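Local coordinates for protein Endonuclease/exonuclease/phosphatase (Leptotrichia buccalis C-1013-b, PDB 3TEB) that probably acts as a metal-dependent nuclease or related phosphoesterase of the DNase I-like endonuclease/exonuclease/phosphatase family, at residues A[39-44]-A[141-146]. Residues are numbered along the deposited sequence; the frame is centred on the assembly and turned at random.
Sequences AMQEVN and SCHMNL. With MG (magnesium ion), chain C.
Strand 39-41 and strand 141-143 run in nearly the same direction, their axes 23° apart and 6.5 Å from each other at closest approach, with Ala39 level with Ser141 and Gln41 with His143. They belong to different sheets, so the contact is made by side chains and no backbone hydrogen bonds join them. Ala39, Gln41, Ser141 and His143 all send their CB atoms into the interface. Gln41 CG, anti to its own carbonyl carbon, lies 3.3 Å from Cys142 O, and the bend of the chain beyond it turns the amide back toward the start of the strand. There Gln41 NE2 gives a weak hydrogen bond to Ser141 OG (3.4 Å, 150° at the hydrogen), a hydroxyl also bonded to the carbonyl of Ala96. Gln41 CG and CB rest against His143 CB, 3.7 Å away for CG.

Beyond Gln41 the chain turns a corner at Glu42, which with Val43 faces Gly94 in a G1 beta bulge. Glu42 CG lies 3.7 Å from His143 CE1, and its carboxylate is almost parallel to the imidazole plane (3°). A water ties the corner to the ring, accepting from Glu42 N at 2.7 Å and hydrogen-bonded to His143 ND1. The extended end of Glu42 delivers OE2 to the magnesium ion at 1.8 Å, and Asn10 ND2 also bonds this oxygen. With the second magnesium-binding residue, Asp256, close by, the packing of the two strands sets His143 beside the metal-holding Glu42, consistent with the active-site histidine of DNase I-like enzymes, between the two sheets of the alpha/beta sandwich.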
ATOM      1  N   ALA A  39       1.518  -1.955  -4.029  1.00 28.72           N
ATOM      2  CA  ALA A  39       1.052  -2.122  -2.655  1.00 27.67           C
ATOM      3  C   ALA A  39      -0.373  -1.580  -2.548  1.00 27.15           C
ATOM      4  O   ALA A  39      -0.654  -0.479  -2.999  1.00 27.49           O
ATOM      5  CB  ALA A  39       1.988  -1.425  -1.676  1.00 27.64           C
HETATM    6  N   MSE A  40      -1.278  -2.364  -1.976  1.00 26.41           N
HETATM    7  CA  MSE A  40      -2.689  -1.988  -1.902  1.00 25.69           C
HETATM    8  C   MSE A  40      -3.247  -2.129  -0.498  1.00 25.24           C
HETATM    9  O   MSE A  40      -2.934  -3.105   0.214  1.00 25.27           O
HETATM   10  CB  MSE A  40      -3.501  -2.843  -2.851  1.00 25.60           C
HETATM   11  CG  MSE A  40      -3.316  -2.459  -4.285  1.00 26.45           C
HETATM   12 SE   MSE A  40      -4.349  -3.636  -5.429  0.75 29.40          SE
HETATM   13  CE  MSE A  40      -3.343  -5.276  -5.097  1.00 27.44           C
ATOM     14  N   GLN A  41      -4.062  -1.150  -0.107  1.00 24.67           N
ATOM     15  CA  GLN A  41      -4.759  -1.175   1.170  1.00 24.22           C
ATOM     16  C   GLN A  41      -6.268  -1.112   0.956  1.00 23.90           C
ATOM     17  O   GLN A  41      -6.750  -0.776  -0.138  1.00 23.80           O
ATOM     18  CB  GLN A  41      -4.305  -0.025   2.065  1.00 24.39           C
ATOM     19  CG  GLN A  41      -2.802   0.087   2.244  1.00 25.62           C
ATOM     20  CD  GLN A  41      -2.118   0.727   1.046  1.00 27.98           C
ATOM     21  OE1 GLN A  41      -2.632   1.694   0.468  1.00 30.60           O
ATOM     22  NE2 GLN A  41      -0.961   0.189   0.657  1.00 28.06           N
ATOM     23  N   GLU A  42      -7.011  -1.408   2.021  1.00 23.84           N
ATOM     24  CA  GLU A  42      -8.476  -1.490   1.969  1.00 23.99           C
ATOM     25  C   GLU A  42      -8.872  -2.421   0.803  1.00 23.78           C
ATOM     26  O   GLU A  42      -9.664  -2.066  -0.053  1.00 23.99           O
ATOM     27  CB  GLU A  42      -9.168  -0.090   1.910  1.00 24.17           C
ATOM     28  CG  GLU A  42      -8.951   0.843   3.143  1.00 26.79           C
ATOM     29  CD  GLU A  42     -10.000   1.990   3.284  1.00 31.63           C
ATOM     30  OE1 GLU A  42     -11.206   1.709   3.499  1.00 34.87           O
ATOM     31  OE2 GLU A  42      -9.632   3.190   3.218  1.00 33.11           O
ATOM     32  N   VAL A  43      -8.275  -3.603   0.767  1.00 23.64           N
ATOM     33  CA  VAL A  43      -8.615  -4.616  -0.224  1.00 23.68           C
ATOM     34  C   VAL A  43      -9.625  -5.536   0.430  1.00 23.80           C
ATOM     35  O   VAL A  43      -9.321  -6.149   1.449  1.00 24.28           O
ATOM     36  CB  VAL A  43      -7.374  -5.430  -0.654  1.00 23.66           C
ATOM     37  CG1 VAL A  43      -7.777  -6.607  -1.501  1.00 23.81           C
ATOM     38  CG2 VAL A  43      -6.406  -4.555  -1.417  1.00 23.51           C
ATOM     39  N   ASN A  44     -10.822  -5.631  -0.145  1.00 23.71           N
ATOM     40  CA  ASN A  44     -11.934  -6.334   0.511  1.00 23.55           C
ATOM     41  C   ASN A  44     -12.396  -7.577  -0.223  1.00 23.69           C
ATOM     42  O   ASN A  44     -12.254  -7.694  -1.445  1.00 23.74           O
ATOM     43  CB  ASN A  44     -13.143  -5.402   0.709  1.00 23.61           C
ATOM     44  CG  ASN A  44     -12.813  -4.143   1.507  1.00 23.70           C
ATOM     45  OD1 ASN A  44     -12.232  -4.212   2.586  1.00 25.56           O
ATOM     46  ND2 ASN A  44     -13.200  -2.986   0.979  1.00 23.89           N
ATOM     47  N   SER A 141       3.329  -3.583   2.836  1.00 30.28           N
ATOM     48  CA  SER A 141       2.083  -2.871   2.551  1.00 29.53           C
ATOM     49  C   SER A 141       1.368  -2.556   3.857  1.00 29.88           C
ATOM     50  O   SER A 141       0.995  -3.465   4.588  1.00 29.63           O
ATOM     51  CB  SER A 141       1.197  -3.712   1.650  1.00 28.43           C
ATOM     52  OG  SER A 141       0.077  -2.965   1.212  1.00 27.85           O
ATOM     53  N   CYS A 142       1.199  -1.271   4.157  1.00 30.56           N
ATOM     54  CA  CYS A 142       0.732  -0.862   5.476  1.00 31.41           C
ATOM     55  C   CYS A 142      -0.488   0.004   5.402  1.00 31.37           C
ATOM     56  O   CYS A 142      -0.599   0.852   4.514  1.00 31.60           O
ATOM     57  CB  CYS A 142       1.785  -0.048   6.200  1.00 32.30           C
ATOM     58  SG  CYS A 142       3.451  -0.569   5.875  1.00 34.21           S
ATOM     59  N   HIS A 143      -1.388  -0.201   6.359  1.00 31.43           N
ATOM     60  CA  HIS A 143      -2.527   0.671   6.553  1.00 31.55           C
ATOM     61  C   HIS A 143      -2.750   0.884   8.044  1.00 32.30           C
ATOM     62  O   HIS A 143      -3.318   0.027   8.727  1.00 31.85           O
ATOM     63  CB  HIS A 143      -3.773   0.109   5.866  1.00 30.39           C
ATOM     64  CG  HIS A 143      -4.984   0.966   6.038  1.00 30.34           C
ATOM     65  ND1 HIS A 143      -6.244   0.443   6.200  1.00 29.73           N
ATOM     66  CD2 HIS A 143      -5.121   2.311   6.111  1.00 30.66           C
ATOM     67  CE1 HIS A 143      -7.110   1.431   6.334  1.00 30.58           C
ATOM     68  NE2 HIS A 143      -6.454   2.575   6.285  1.00 30.48           N
HETATM   69  N   MSE A 144      -2.299   2.040   8.529  1.00 33.68           N
HETATM   70  CA  MSE A 144      -2.221   2.333   9.962  1.00 34.99           C
HETATM   71  C   MSE A 144      -3.462   3.026  10.481  1.00 35.80           C
HETATM   72  O   MSE A 144      -4.268   3.530   9.708  1.00 35.38           O
HETATM   73  CB  MSE A 144      -1.006   3.215  10.270  1.00 35.78           C
HETATM   74  CG  MSE A 144       0.271   2.818   9.544  1.00 37.24           C
HETATM   75 SE   MSE A 144       0.955   1.057  10.047  0.75 40.16          SE
HETATM   76  CE  MSE A 144       1.442   1.463  11.882  1.00 40.41           C
ATOM     77  N   ASN A 145      -3.588   3.057  11.804  1.00 37.71           N
ATOM     78  CA  ASN A 145      -4.646   3.790  12.477  1.00 40.08           C
ATOM     79  C   ASN A 145      -4.331   5.282  12.532  1.00 42.79           C
ATOM     80  O   ASN A 145      -3.197   5.692  12.238  1.00 43.49           O
ATOM     81  CB  ASN A 145      -4.827   3.255  13.897  1.00 39.78           C
ATOM     82  CG  ASN A 145      -5.207   1.792  13.924  1.00 39.01           C
ATOM     83  OD1 ASN A 145      -6.282   1.407  13.464  1.00 39.26           O
ATOM     84  ND2 ASN A 145      -4.327   0.965  14.471  1.00 39.30           N
ATOM     85  N   LEU A 146      -5.324   6.092  12.911  1.00 45.32           N
ATOM     86  CA  LEU A 146      -5.100   7.518  13.143  1.00 48.31           C
ATOM     87  C   LEU A 146      -4.032   7.700  14.220  1.00 50.22           C
ATOM     88  O   LEU A 146      -3.952   6.903  15.155  1.00 50.10           O
ATOM     89  CB  LEU A 146      -6.402   8.215  13.548  1.00 48.60           C
ATOM     90  CG  LEU A 146      -7.553   8.229  12.529  1.00 48.80           C
ATOM     91  CD1 LEU A 146      -8.857   8.638  13.205  1.00 49.84           C
ATOM     92  CD2 LEU A 146      -7.265   9.117  11.308  1.00 48.16           C
TER
HETATM   93 MG    MG C 301     -10.845   4.501   3.244  1.00 32.96          MG
HETATM   94  O   HOH W   1      -6.428  -1.952   4.609  1.00 37.01           O